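Local structure of ribonuclease VapC (Caulobacter crescentus, 5K8J) at residues Y3-V9 / A107-N113; R23-L27 / S124-W128; L41-V45 / R56-D60; L69-A75 / A100-H105; R91-R96 / D116-I120. The protein is the toxin of a VapBC toxin-antitoxin pair and probably acts as a magnesium-dependent ribonuclease of the PIN-domain family. All coordinates share one frame; numbering follows the deposited sequence. Where two conformers were deposited one is given.

Contact 1 of 5, residues Y3-V9 / A107-N113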
# COMPACT_ATOMS: atom_id res chain seq x y z
N TYR B 3 -22.77 7.44 -0.35
CA TYR B 3 -22.70 8.60 0.53
C TYR B 3 -22.17 8.14 1.88
O TYR B 3 -22.57 7.09 2.38
CB TYR B 3 -24.09 9.24 0.73
CG TYR B 3 -24.68 9.71 -0.59
CD1 TYR B 3 -24.37 10.95 -1.09
CD2 TYR B 3 -25.49 8.88 -1.33
CE1 TYR B 3 -24.87 11.37 -2.29
CE2 TYR B 3 -26.01 9.29 -2.54
CZ TYR B 3 -25.70 10.54 -3.01
OH TYR B 3 -26.17 10.98 -4.24
N VAL B 4 -21.29 8.94 2.46
CA VAL B 4 -20.90 8.81 3.87
C VAL B 4 -21.57 9.93 4.65
O VAL B 4 -21.40 11.11 4.31
CB VAL B 4 -19.38 8.89 4.03
CG1 VAL B 4 -18.99 8.88 5.51
CG2 VAL B 4 -18.71 7.72 3.33
N LEU B 5 -22.32 9.58 5.70
CA LEU B 5 -22.99 10.58 6.52
C LEU B 5 -22.02 11.10 7.56
O LEU B 5 -21.40 10.32 8.28
CB LEU B 5 -24.20 9.98 7.24
CG LEU B 5 -25.28 9.38 6.35
CD1 LEU B 5 -26.55 8.98 7.19
CD2 LEU B 5 -25.71 10.36 5.26
N ASP B 6 -21.91 12.42 7.67
CA ASP B 6 -21.13 12.97 8.78
C ASP B 6 -21.80 12.61 10.10
O ASP B 6 -22.99 12.33 10.18
CB ASP B 6 -20.99 14.49 8.64
CG ASP B 6 -19.81 15.07 9.46
OD1 ASP B 6 -19.05 14.29 10.11
OD2 ASP B 6 -19.65 16.32 9.40
N THR B 7 -21.00 12.64 11.16
CA THR B 7 -21.55 12.22 12.46
C THR B 7 -22.79 13.01 12.85
O THR B 7 -23.75 12.45 13.40
CB THR B 7 -20.48 12.36 13.53
OG1 THR B 7 -19.38 11.52 13.18
CG2 THR B 7 -21.01 11.98 14.90
N ASN B 8 -22.77 14.33 12.64
CA ASN B 8 -23.89 15.18 13.05
C ASN B 8 -25.17 14.71 12.38
O ASN B 8 -26.24 14.68 12.99
CB ASN B 8 -23.61 16.63 12.68
CG ASN B 8 -23.03 16.77 11.21
OD1 ASN B 8 -23.33 15.95 10.35
ND2 ASN B 8 -22.21 17.79 10.96
N VAL B 9 -25.07 14.36 11.09
CA VAL B 9 -26.24 13.85 10.36
C VAL B 9 -26.74 12.57 11.00
O VAL B 9 -27.95 12.38 11.19
CB VAL B 9 -25.89 13.64 8.87
CG1 VAL B 9 -27.07 13.05 8.11
CG2 VAL B 9 -25.46 14.95 8.22
N ALA B 107 -16.84 8.00 -2.27
CA ALA B 107 -18.19 8.31 -1.82
C ALA B 107 -18.34 9.81 -1.57
O ALA B 107 -17.37 10.49 -1.22
CB ALA B 107 -18.51 7.56 -0.52
N THR B 108 -19.56 10.31 -1.74
CA THR B 108 -19.86 11.70 -1.44
C THR B 108 -20.13 11.87 0.05
O THR B 108 -20.80 11.05 0.67
CB THR B 108 -21.05 12.14 -2.28
OG1 THR B 108 -20.67 12.11 -3.66
CG2 THR B 108 -21.54 13.56 -1.93
N PHE B 109 -19.53 12.92 0.62
CA PHE B 109 -19.61 13.23 2.04
C PHE B 109 -20.74 14.22 2.30
O PHE B 109 -20.78 15.31 1.70
CB PHE B 109 -18.26 13.77 2.53
CG PHE B 109 -18.19 13.99 4.00
CD1 PHE B 109 -18.21 15.26 4.51
CD2 PHE B 109 -18.13 12.92 4.87
CE1 PHE B 109 -18.16 15.46 5.88
CE2 PHE B 109 -18.07 13.14 6.24
CZ PHE B 109 -18.07 14.39 6.73
N VAL B 110 -21.67 13.85 3.19
CA VAL B 110 -22.87 14.62 3.48
C VAL B 110 -22.74 15.22 4.88
O VAL B 110 -22.55 14.48 5.86
CB VAL B 110 -24.11 13.73 3.42
CG1 VAL B 110 -25.34 14.53 3.75
CG2 VAL B 110 -24.23 13.11 2.05
N THR B 111 -22.83 16.54 4.97
CA THR B 111 -22.48 17.20 6.22
C THR B 111 -23.25 18.49 6.43
O THR B 111 -23.67 19.17 5.48
CB THR B 111 -20.97 17.48 6.30
OG1 THR B 111 -20.66 18.13 7.55
CG2 THR B 111 -20.52 18.38 5.20
N PHE B 112 -23.48 18.82 7.70
CA PHE B 112 -23.96 20.14 8.06
C PHE B 112 -22.86 21.19 8.16
O PHE B 112 -23.16 22.37 8.35
CB PHE B 112 -24.64 20.12 9.43
CG PHE B 112 -25.82 19.22 9.54
CD1 PHE B 112 -26.76 19.13 8.54
CD2 PHE B 112 -26.01 18.50 10.71
CE1 PHE B 112 -27.87 18.29 8.69
CE2 PHE B 112 -27.10 17.67 10.86
CZ PHE B 112 -28.02 17.55 9.85
N ASN B 113 -21.59 20.78 8.12
CA ASN B 113 -20.49 21.69 8.36
C ASN B 113 -19.56 21.74 7.16
O ASN B 113 -18.36 21.52 7.33
CB ASN B 113 -19.65 21.25 9.57
CG ASN B 113 -20.45 21.13 10.84
OD1 ASN B 113 -21.39 21.87 11.06
ND2 ASN B 113 -20.04 20.20 11.71

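Contact 2 of 5, residues R23-L27 / S124-W128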
# COMPACT_ATOMS: atom_id res chain seq x y z
N ARG B 23 -34.57 13.65 4.41
CA ARG B 23 -33.47 13.86 3.47
C ARG B 23 -32.80 12.54 3.10
O ARG B 23 -32.39 12.34 1.96
CB ARG B 23 -32.43 14.80 4.08
CG ARG B 23 -32.82 16.26 4.20
CD ARG B 23 -32.48 17.04 2.96
NE ARG B 23 -31.42 18.02 3.18
CZ ARG B 23 -31.52 19.09 3.97
NH1 ARG B 23 -32.64 19.32 4.65
NH2 ARG B 23 -30.51 19.92 4.09
N VAL B 24 -32.69 11.63 4.07
CA VAL B 24 -31.89 10.43 3.86
C VAL B 24 -32.53 9.53 2.81
O VAL B 24 -31.82 8.88 2.03
CB VAL B 24 -31.68 9.71 5.20
CG1 VAL B 24 -31.34 8.26 4.99
CG2 VAL B 24 -30.58 10.40 5.98
N THR B 25 -33.86 9.46 2.77
CA THR B 25 -34.51 8.60 1.78
C THR B 25 -34.41 9.15 0.37
O THR B 25 -34.65 8.41 -0.59
CB THR B 25 -35.98 8.39 2.14
OG1 THR B 25 -36.68 9.63 2.01
CG2 THR B 25 -36.12 7.90 3.55
N ALA B 26 -34.05 10.42 0.20
CA ALA B 26 -33.89 10.99 -1.13
C ALA B 26 -32.52 10.73 -1.73
O ALA B 26 -32.36 10.86 -2.95
CB ALA B 26 -34.16 12.50 -1.09
N LEU B 27 -31.52 10.40 -0.91
CA LEU B 27 -30.20 10.06 -1.44
C LEU B 27 -30.31 8.86 -2.38
O LEU B 27 -30.93 7.85 -2.04
CB LEU B 27 -29.24 9.77 -0.29
CG LEU B 27 -28.89 10.97 0.61
CD1 LEU B 27 -28.07 10.57 1.81
CD2 LEU B 27 -28.13 12.03 -0.19
N SER B 124 -15.84 14.95 -2.72
CA SER B 124 -17.18 15.33 -3.17
C SER B 124 -18.04 15.55 -1.94
O SER B 124 -18.08 14.70 -1.06
CB SER B 124 -17.81 14.25 -4.04
OG SER B 124 -17.15 14.25 -5.31
N LEU B 125 -18.69 16.70 -1.87
CA LEU B 125 -19.36 17.18 -0.66
C LEU B 125 -20.79 17.61 -0.97
O LEU B 125 -21.03 18.26 -1.99
CB LEU B 125 -18.64 18.41 -0.12
CG LEU B 125 -17.59 18.48 0.95
CD1 LEU B 125 -16.93 19.85 0.88
CD2 LEU B 125 -18.26 18.31 2.24
N LEU B 126 -21.72 17.26 -0.09
CA LEU B 126 -23.07 17.79 -0.15
C LEU B 126 -23.35 18.44 1.19
O LEU B 126 -23.20 17.81 2.24
CB LEU B 126 -24.11 16.69 -0.39
CG LEU B 126 -24.34 16.14 -1.78
CD1 LEU B 126 -25.42 15.07 -1.64
CD2 LEU B 126 -24.78 17.27 -2.70
N ALA B 127 -23.75 19.70 1.13
CA ALA B 127 -24.06 20.48 2.31
C ALA B 127 -25.54 20.40 2.60
O ALA B 127 -26.39 20.70 1.76
CB ALA B 127 -23.67 21.95 2.11
N TRP B 128 -25.85 19.98 3.82
CA TRP B 128 -27.21 19.95 4.29
C TRP B 128 -27.40 21.04 5.34
O TRP B 128 -28.51 21.26 5.82
CB TRP B 128 -27.53 18.57 4.86
CG TRP B 128 -27.89 17.53 3.85
CD1 TRP B 128 -27.89 17.65 2.48
CD2 TRP B 128 -28.35 16.21 4.13
NE1 TRP B 128 -28.32 16.47 1.90
CE2 TRP B 128 -28.61 15.57 2.90
CE3 TRP B 128 -28.57 15.50 5.32
CZ2 TRP B 128 -29.07 14.26 2.83
CZ3 TRP B 128 -29.02 14.20 5.24
CH2 TRP B 128 -29.27 13.59 4.01

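Contact 3 of 5, residues L41-V45 / R56-D60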
# COMPACT_ATOMS: atom_id res chain seq x y z
N LEU B 41 -21.41 7.98 18.29
CA LEU B 41 -22.82 7.65 18.55
C LEU B 41 -22.97 6.79 19.79
O LEU B 41 -23.92 6.96 20.57
CB LEU B 41 -23.41 6.94 17.34
CG LEU B 41 -23.65 7.84 16.12
CD1 LEU B 41 -23.72 7.05 14.83
CD2 LEU B 41 -24.93 8.64 16.31
N GLU B 42 -22.06 5.82 19.96
CA GLU B 42 -22.09 4.93 21.12
C GLU B 42 -21.89 5.73 22.40
O GLU B 42 -22.59 5.52 23.39
CB GLU B 42 -21.00 3.87 21.00
CG GLU B 42 -21.15 2.86 19.85
CD GLU B 42 -22.19 1.79 20.07
OE1 GLU B 42 -23.01 1.91 21.00
OE2 GLU B 42 -22.19 0.80 19.28
N GLY B 43 -20.91 6.63 22.40
CA GLY B 43 -20.68 7.45 23.58
C GLY B 43 -21.88 8.31 23.91
O GLY B 43 -22.25 8.45 25.08
N GLY B 44 -22.51 8.90 22.88
CA GLY B 44 -23.66 9.76 23.11
C GLY B 44 -24.84 9.06 23.75
O GLY B 44 -25.61 9.68 24.49
N VAL B 45 -25.00 7.76 23.51
CA VAL B 45 -26.08 7.02 24.17
C VAL B 45 -26.03 7.25 25.68
O VAL B 45 -27.06 7.39 26.32
CB VAL B 45 -25.98 5.52 23.83
CG1 VAL B 45 -26.90 4.67 24.76
CG2 VAL B 45 -26.31 5.28 22.40
N ARG B 56 -30.21 4.16 22.74
CA ARG B 56 -29.68 2.82 22.53
C ARG B 56 -30.51 2.06 21.50
O ARG B 56 -29.94 1.44 20.59
CB ARG B 56 -29.70 2.07 23.87
CG ARG B 56 -29.20 0.62 23.83
CD ARG B 56 -27.70 0.55 23.73
NE ARG B 56 -27.27 0.62 22.34
CZ ARG B 56 -26.07 1.01 21.92
NH1 ARG B 56 -25.15 1.44 22.78
NH2 ARG B 56 -25.80 1.00 20.63
N SER B 57 -31.83 2.03 21.69
CA SER B 57 -32.68 1.23 20.81
C SER B 57 -32.65 1.76 19.38
O SER B 57 -32.61 0.97 18.43
CB SER B 57 -34.12 1.19 21.34
OG SER B 57 -34.71 2.47 21.44
N ARG B 58 -32.66 3.09 19.22
CA ARG B 58 -32.66 3.67 17.88
C ARG B 58 -31.30 3.52 17.22
O ARG B 58 -31.22 3.23 16.02
CB ARG B 58 -33.10 5.14 17.95
CG ARG B 58 -34.57 5.26 18.46
CD ARG B 58 -35.00 6.68 18.76
NE ARG B 58 -34.86 7.46 17.55
CZ ARG B 58 -35.80 7.63 16.65
NH1 ARG B 58 -37.03 7.15 16.81
NH2 ARG B 58 -35.51 8.31 15.55
N LEU B 59 -30.22 3.68 17.97
CA LEU B 59 -28.91 3.44 17.39
C LEU B 59 -28.77 1.98 16.99
O LEU B 59 -28.18 1.68 15.94
CB LEU B 59 -27.79 3.85 18.36
CG LEU B 59 -26.35 3.62 17.87
CD1 LEU B 59 -26.08 4.34 16.55
CD2 LEU B 59 -25.31 4.05 18.92
N ASP B 60 -29.33 1.07 17.79
CA ASP B 60 -29.20 -0.34 17.48
C ASP B 60 -29.87 -0.67 16.15
O ASP B 60 -29.30 -1.40 15.34
CB ASP B 60 -29.77 -1.21 18.61
CG ASP B 60 -28.85 -1.26 19.83
OD1 ASP B 60 -29.37 -1.71 20.89
OD2 ASP B 60 -27.69 -0.85 19.74

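Contact 4 of 5, residues L69-A75 / A100-H105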
# COMPACT_ATOMS: atom_id res chain seq x y z
N LEU B 69 -18.08 1.45 7.73
CA LEU B 69 -16.74 1.53 7.16
C LEU B 69 -15.72 1.54 8.27
O LEU B 69 -15.66 2.50 9.05
CB LEU B 69 -16.53 2.82 6.37
CG LEU B 69 -17.19 2.98 5.04
CD1 LEU B 69 -17.06 4.46 4.60
CD2 LEU B 69 -16.52 2.04 4.06
N ASP B 70 -14.87 0.53 8.32
CA ASP B 70 -13.79 0.52 9.30
C ASP B 70 -12.70 1.49 8.90
O ASP B 70 -12.59 1.89 7.74
CB ASP B 70 -13.23 -0.90 9.45
CG ASP B 70 -14.19 -1.84 10.15
OD1 ASP B 70 -15.19 -1.35 10.72
OD2 ASP B 70 -13.96 -3.06 10.12
N PHE B 71 -11.89 1.92 9.89
CA PHE B 71 -10.82 2.87 9.63
C PHE B 71 -9.53 2.07 9.50
O PHE B 71 -9.03 1.52 10.48
CB PHE B 71 -10.72 3.96 10.70
CG PHE B 71 -9.87 5.11 10.25
CD1 PHE B 71 -8.49 5.05 10.37
CD2 PHE B 71 -10.44 6.20 9.60
CE1 PHE B 71 -7.71 6.08 9.90
CE2 PHE B 71 -9.66 7.21 9.12
CZ PHE B 71 -8.28 7.16 9.27
N ASP B 72 -8.99 2.03 8.28
CA ASP B 72 -7.92 1.11 7.91
C ASP B 72 -6.78 1.86 7.25
O ASP B 72 -6.79 3.08 7.14
CB ASP B 72 -8.46 -0.01 7.00
CG ASP B 72 -9.20 0.52 5.78
OD1 ASP B 72 -9.14 1.73 5.49
OD2 ASP B 72 -9.86 -0.32 5.10
N GLY B 73 -5.76 1.11 6.81
CA GLY B 73 -4.58 1.75 6.24
C GLY B 73 -4.91 2.63 5.06
O GLY B 73 -4.31 3.70 4.88
N ALA B 74 -5.84 2.20 4.21
CA ALA B 74 -6.21 3.01 3.06
C ALA B 74 -6.76 4.36 3.48
O ALA B 74 -6.46 5.38 2.86
CB ALA B 74 -7.21 2.25 2.18
N ALA B 75 -7.59 4.38 4.52
CA ALA B 75 -8.10 5.65 5.03
C ALA B 75 -7.00 6.49 5.66
O ALA B 75 -6.96 7.70 5.49
CB ALA B 75 -9.21 5.39 6.06
N ALA B 100 -11.53 11.14 4.88
CA ALA B 100 -10.55 10.22 4.30
C ALA B 100 -11.18 8.89 3.91
O ALA B 100 -10.83 8.27 2.90
CB ALA B 100 -9.40 10.00 5.29
N GLN B 101 -12.13 8.41 4.71
CA GLN B 101 -12.81 7.17 4.38
C GLN B 101 -13.69 7.35 3.16
O GLN B 101 -13.78 6.46 2.31
CB GLN B 101 -13.65 6.73 5.55
CG GLN B 101 -12.81 6.37 6.76
CD GLN B 101 -13.68 5.99 7.92
OE1 GLN B 101 -14.17 6.86 8.61
NE2 GLN B 101 -13.87 4.69 8.16
N ALA B 102 -14.38 8.48 3.09
CA ALA B 102 -15.18 8.79 1.91
C ALA B 102 -14.31 8.83 0.66
O ALA B 102 -14.67 8.29 -0.39
CB ALA B 102 -15.89 10.12 2.13
N LEU B 103 -13.16 9.49 0.74
CA LEU B 103 -12.23 9.52 -0.39
C LEU B 103 -11.80 8.12 -0.80
O LEU B 103 -11.80 7.79 -1.98
CB LEU B 103 -11.01 10.36 -0.06
CG LEU B 103 -11.28 11.87 0.01
CD1 LEU B 103 -10.25 12.60 0.85
CD2 LEU B 103 -11.27 12.43 -1.38
N ALA B 104 -11.39 7.31 0.17
CA ALA B 104 -10.92 5.96 -0.17
C ALA B 104 -11.99 5.13 -0.84
O ALA B 104 -11.69 4.27 -1.67
CB ALA B 104 -10.45 5.28 1.11
N HIS B 105 -13.26 5.34 -0.46
CA HIS B 105 -14.37 4.59 -1.03
C HIS B 105 -15.13 5.36 -2.09
O HIS B 105 -16.22 4.92 -2.49
CB HIS B 105 -15.29 4.12 0.10
CG HIS B 105 -14.66 3.00 0.87
ND1 HIS B 105 -14.85 1.67 0.55
CD2 HIS B 105 -13.77 3.02 1.88
CE1 HIS B 105 -14.11 0.92 1.35
NE2 HIS B 105 -13.42 1.72 2.15
O HOH W 1 -10.72 3.01 3.62

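Contact 5 of 5, residues R91-R96 / D116-I120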
# COMPACT_ATOMS: atom_id res chain seq x y z
N ARG B 91 -8.07 20.46 15.65
CA ARG B 91 -9.52 20.59 15.83
C ARG B 91 -10.29 19.74 14.83
O ARG B 91 -11.38 19.24 15.15
CB ARG B 91 -9.95 22.05 15.69
CG ARG B 91 -11.44 22.26 15.77
CD ARG B 91 -11.79 23.75 15.67
NE ARG B 91 -11.52 24.28 14.34
CZ ARG B 91 -12.33 24.13 13.30
NH1 ARG B 91 -13.47 23.45 13.42
NH2 ARG B 91 -12.00 24.64 12.12
N LYS B 92 -9.74 19.51 13.64
CA LYS B 92 -10.48 18.83 12.57
C LYS B 92 -10.00 17.41 12.30
O LYS B 92 -10.31 16.84 11.25
CB LYS B 92 -10.42 19.68 11.30
CG LYS B 92 -11.01 21.08 11.46
CD LYS B 92 -11.40 21.69 10.11
CE LYS B 92 -10.18 22.14 9.36
NZ LYS B 92 -10.60 22.81 8.08
N VAL B 93 -9.29 16.78 13.24
CA VAL B 93 -8.81 15.42 12.99
C VAL B 93 -9.97 14.48 12.66
O VAL B 93 -9.92 13.72 11.69
CB VAL B 93 -7.97 14.89 14.17
CG1 VAL B 93 -7.65 13.43 13.97
CG2 VAL B 93 -6.69 15.71 14.32
N VAL B 94 -11.01 14.45 13.50
CA VAL B 94 -12.12 13.50 13.28
C VAL B 94 -12.77 13.76 11.92
O VAL B 94 -13.01 12.82 11.15
CB VAL B 94 -13.16 13.59 14.40
CG1 VAL B 94 -14.41 12.79 14.00
CG2 VAL B 94 -12.59 13.03 15.69
N ASP B 95 -13.07 15.02 11.64
CA ASP B 95 -13.59 15.45 10.34
C ASP B 95 -12.79 14.85 9.20
O ASP B 95 -13.32 14.28 8.23
CB ASP B 95 -13.49 16.99 10.20
CG ASP B 95 -14.54 17.78 10.95
OD1 ASP B 95 -15.59 17.24 11.35
OD2 ASP B 95 -14.32 19.04 11.06
N ARG B 96 -11.48 15.03 9.27
CA ARG B 96 -10.62 14.58 8.18
C ARG B 96 -10.49 13.05 8.11
O ARG B 96 -10.32 12.48 7.03
CB ARG B 96 -9.27 15.28 8.34
CG ARG B 96 -9.33 16.75 8.01
CD ARG B 96 -8.09 17.46 8.50
NE ARG B 96 -8.06 18.83 8.02
CZ ARG B 96 -6.98 19.61 8.08
NH1 ARG B 96 -5.89 19.12 8.61
NH2 ARG B 96 -6.99 20.85 7.59
N ASP B 116 -15.88 23.33 7.01
CA ASP B 116 -14.72 22.72 7.63
C ASP B 116 -14.05 21.67 6.74
O ASP B 116 -13.07 21.05 7.17
CB ASP B 116 -15.09 22.06 8.96
CG ASP B 116 -15.14 23.06 10.11
OD1 ASP B 116 -14.54 24.15 9.98
OD2 ASP B 116 -15.79 22.76 11.14
N PHE B 117 -14.58 21.44 5.54
CA PHE B 117 -14.08 20.43 4.62
C PHE B 117 -13.62 21.04 3.31
O PHE B 117 -13.19 20.29 2.40
CB PHE B 117 -15.15 19.36 4.37
CG PHE B 117 -15.57 18.63 5.60
CD1 PHE B 117 -16.52 19.16 6.45
CD2 PHE B 117 -15.00 17.42 5.92
CE1 PHE B 117 -16.87 18.49 7.63
CE2 PHE B 117 -15.35 16.75 7.07
CZ PHE B 117 -16.31 17.28 7.92
N ARG B 118 -13.61 22.36 3.20
CA ARG B 118 -13.28 23.07 1.98
C ARG B 118 -11.81 22.91 1.61
O ARG B 118 -11.45 23.13 0.45
CB ARG B 118 -13.63 24.55 2.15
CG ARG B 118 -13.44 25.42 0.92
CD ARG B 118 -13.57 26.91 1.27
NE ARG B 118 -13.21 27.77 0.14
CZ ARG B 118 -13.99 28.72 -0.39
NH1 ARG B 118 -15.20 28.96 0.11
NH2 ARG B 118 -13.55 29.44 -1.42
N ASP B 119 -10.97 22.54 2.57
CA ASP B 119 -9.54 22.43 2.35
C ASP B 119 -9.10 21.02 2.01
O ASP B 119 -7.90 20.74 2.04
CB ASP B 119 -8.76 22.94 3.58
CG ASP B 119 -9.11 22.19 4.85
OD1 ASP B 119 -9.90 21.23 4.77
OD2 ASP B 119 -8.59 22.57 5.94
N ILE B 120 -10.03 20.12 1.69
CA ILE B 120 -9.70 18.73 1.38
C ILE B 120 -9.79 18.51 -0.12
O ILE B 120 -10.89 18.43 -0.68
CB ILE B 120 -10.63 17.77 2.13
CG1 ILE B 120 -10.47 17.98 3.65
CG2 ILE B 120 -10.36 16.33 1.75
CD1 ILE B 120 -11.44 17.19 4.45
O HOH W 2 -11.95 25.19 8.82
O HOH W 3 -10.49 19.87 6.92

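Contact 1 of 5, residues Y3-V9 / A107-N113
Val4 and Val110 sit on neighbouring parallel strands in the central sheet of the PIN domain, and the same pair of strands leads to Asp6, a predicted magnesium ligand. Strands 3-5 and 108-111 run the same way and share three backbone hydrogen bonds. Val4 N donates to Thr108 O at 2.8 Å, Val110 N to Val4 O at 3.0 Å, and Asp6 N to Val110 O at 2.8 Å. On the face that carries Tyr3, Leu5, Thr108 and Val110, Tyr3 CD1 touches both Thr108 CB and Val110 CG2. Val4 and Phe109 point to the other face, where helix 93-104 packs. At the C-terminal ends of the strands the contact becomes polar. Thr111 OG1 donates to Asp6 OD2 at 2.8 Å and uses the anti lone pair of that oxygen. With CG anti to the backbone N of Asp6 (chi1 -160°), the carboxylate reaches over to Thr111 and to the ring of Phe109, whose CZ is 3.3 Å from Asp6 CG. Thr111 OG1 also accepts from Asn113 N, an ST turn, so the hydroxyl ties the carboxylate to the chain just after the strand. Further along, Val9 CG2 sits over the face of the Phe112 ring, 4.0 Å from its centroid and 10° off the normal. Asn8 CG meets the same ring at Phe112 CD2, at 3.5 Å. The side chain of Asp95, the other predicted magnesium ligand, lies about 5 Å from that of Asp6. An acidic residue at the C-terminal end of a central parallel strand is typical of the PIN-domain active site.

Contact 2 of 5, residues R23-L27 / S124-W128
Trp128 and Arg23 bury the most surface here, and Leu27 comes third. The indole of Trp128, the last residue of the chain, lies against the end of helix 18-26. Arg23 runs over one face of it in the opposite direction. Arg23 CB sits above the six-membered ring, 3.6 Å from its centroid, as a CH-pi contact. Bends at chi2 and chi3 then fold the chain along the indole. This brings the guanidinium over the five-membered ring, with Arg23 CZ 4.2 Å from the centroid and 20° off the normal. The contact is a cation-pi pair, but the guanidinium plane is turned 61° against the indole plane. Arg23 NH2 is also 3.0 Å from Trp128 O. Leu27 comes from the opposite direction to Trp128, at the six-membered ring, and puts CD2 3.9 Å from Trp128 CZ2. The same methyl group meets Leu126 CD1. Val24 CG2 lies at the ring edge, in its plane, near Trp128 CH2. Trp128 also packs on Val110 of the adjoining strand, so the indole lies between helix and sheet. The chemistry is mostly apolar and pi in character, and the positive charge of Arg23 probably adds an electrostatic attraction to the indole face.

Contact 3 of 5, residues L41-V45 / R56-D60
Val45 CG2 lies over one face of the Arg56 guanidinium, 4.0 Å above its plane and toward the rim. The carboxylate of Glu42 meets the same group at its edge. Arg56 NH1 and NH2 both donate to Glu42 OE1, at 2.8 Å and 3.0 Å. The grip is end-on and falls on one oxygen atom. That oxygen lies almost in the guanidinium plane, while the carboxylate is turned 44° against it. Glu42 OE2 is held separately, in a salt bridge with Arg38. Arg56 CG is anti to the backbone N (chi1 178°), and bends at chi2 and chi3 fold the chain back toward helix 35-45. On its own helix Arg56 NH2 also bridges to Asp60 OD2 at 2.8 Å, and Arg56 NE makes weak bonds to both Asp60 oxygens. Beside this network is an apolar patch. Leu59 CD2 reaches Leu41 CB and Val45 CG2, each at 3.8 Å, and Val45 CG1 rests 3.9 Å from Arg56 CB. The contact joins helix 35-45 to helix 49-65 as a nearly antiparallel pair, with segment axes 161° apart and 10.1 Å at closest approach. Arg80 of the second subunit packs on Glu42, makes a long, weak ion pair with Asp60 and brings a second positive charge near Arg56. With a carboxylate on either helix, Arg56 links two acidic groups that would otherwise probably repel each other.

Contact 4 of 5, residues L69-A75 / A100-H105
Gln101 NE2 meets two successive backbone carbonyls, Leu69 O at 3.0 Å and Asp70 O at 3.1 Å. Both hydrogen bonds are weak and bent, with N-H...O angles of 126° and 138°. At the other end of the amide, Gln101 OE1 is hydrogen-bonded to Ser34 OG. The amide is thus fixed from both ends. Its chain is extended beyond CG (chi2 177°), which carries it from helix 93-104 to the loop after strand 68-69. Phe71 flanks it: Phe71 CD2 is 3.7 Å from Gln101 CD, and Gln101 OE1 lies in the plane of the ring at its edge. Ala75 CB sits over one face of that ring and also touches Gln101 CG at 3.8 Å. At the start of segment 69-75, Leu69 CD2 lies over the centre of the His105 ring, 3.6 Å from its centroid, as a CH-pi contact. Small residues bring the two helices close, with Ala100 CB 3.4 Å from Ala75 O. Asp72 OD1 accepts from Ala75 N and so caps helix 73-86. A water donates to Asp72 OD1 and makes a weak bond to His105 NE2. Ser42 of a VapB antitoxin chain bonds to both Asp72 and His105, and Thr47 of that chain bonds to His105 ND1. The polar groups here therefore serve two ends: Gln101 offers weak bonds to two carbonyls inside the toxin, while Asp72 OD2 and the His105 nitrogens also meet the antitoxin.

Contact 5 of 5, residues R91-R96 / D116-I120
Asp119 OD2 receives two charged donors, Lys92 NZ and Arg96 NH2, each at 2.9 Å. They come from opposite faces of the carboxylate plane, and Asp119 OD2 lies close to the guanidinium plane of Arg96. Lys92 NZ also donates to Asp116 O at 3.2 Å, from above the carbonyl plane. A bend at chi3 (-75°) of Lys92 turns its amino group into this corner. Arg91 makes a looser salt bridge to the Asp116 carboxylate, and both its bonds are weak: Arg91 NH1 to Asp116 OD2 is 3.3 Å, and Arg91 NH2 meets Asp116 OD1. Beside these charges the edge of the Phe117 ring meets the backbone of Asp95, with Phe117 CE2 3.4 Å from Asp95 O. Phe117 CZ is also 3.5 Å from Asp95 OD1. Asp95 is a predicted magnesium ligand, placed in the first turn of helix 93-104. The side chain of Phe117 comes within about 4 Å of that of Asp6, so this loop borders the acidic site of the PIN domain. Two waters form the next layer. One accepts from Lys92 NZ and donates to Asp116 OD1. The other accepts from Arg96 NE and donates to both Asp116 O and Asp119 OD1. A type I turn from Phe117 to Ile120, closed by Ile120 N to Phe117 O, sets Asp119 facing the helix. Gly87 O accepts from Arg96 NH1. Glu76 of a VapB antitoxin chain accepts from Asp95 N, while Phe109 of the sheet packs against the Phe117 ring.

Contacts 1, 3, 4 and 5 are buried, and contact 2 lies at the surface. Contact 1 lies nearest the centre of the chain and is built on backbone bonds between strands. Contact 2 joins the end of the outer strand of the same sheet to helix 18-26 through an indole and an arginine. Contacts 4 and 5 share helix 93-104. Contact 4 uses a buried amide and apolar packing, contact 5 salt bridges and waters. Contacts 1 and 5 each hold one predicted magnesium ligand and meet through Phe109 and Phe117. Contact 3 stands apart, joining two helices without touching the others; it is buried, yet carries a charged network. Contacts 3 and 4 both reach the second subunit.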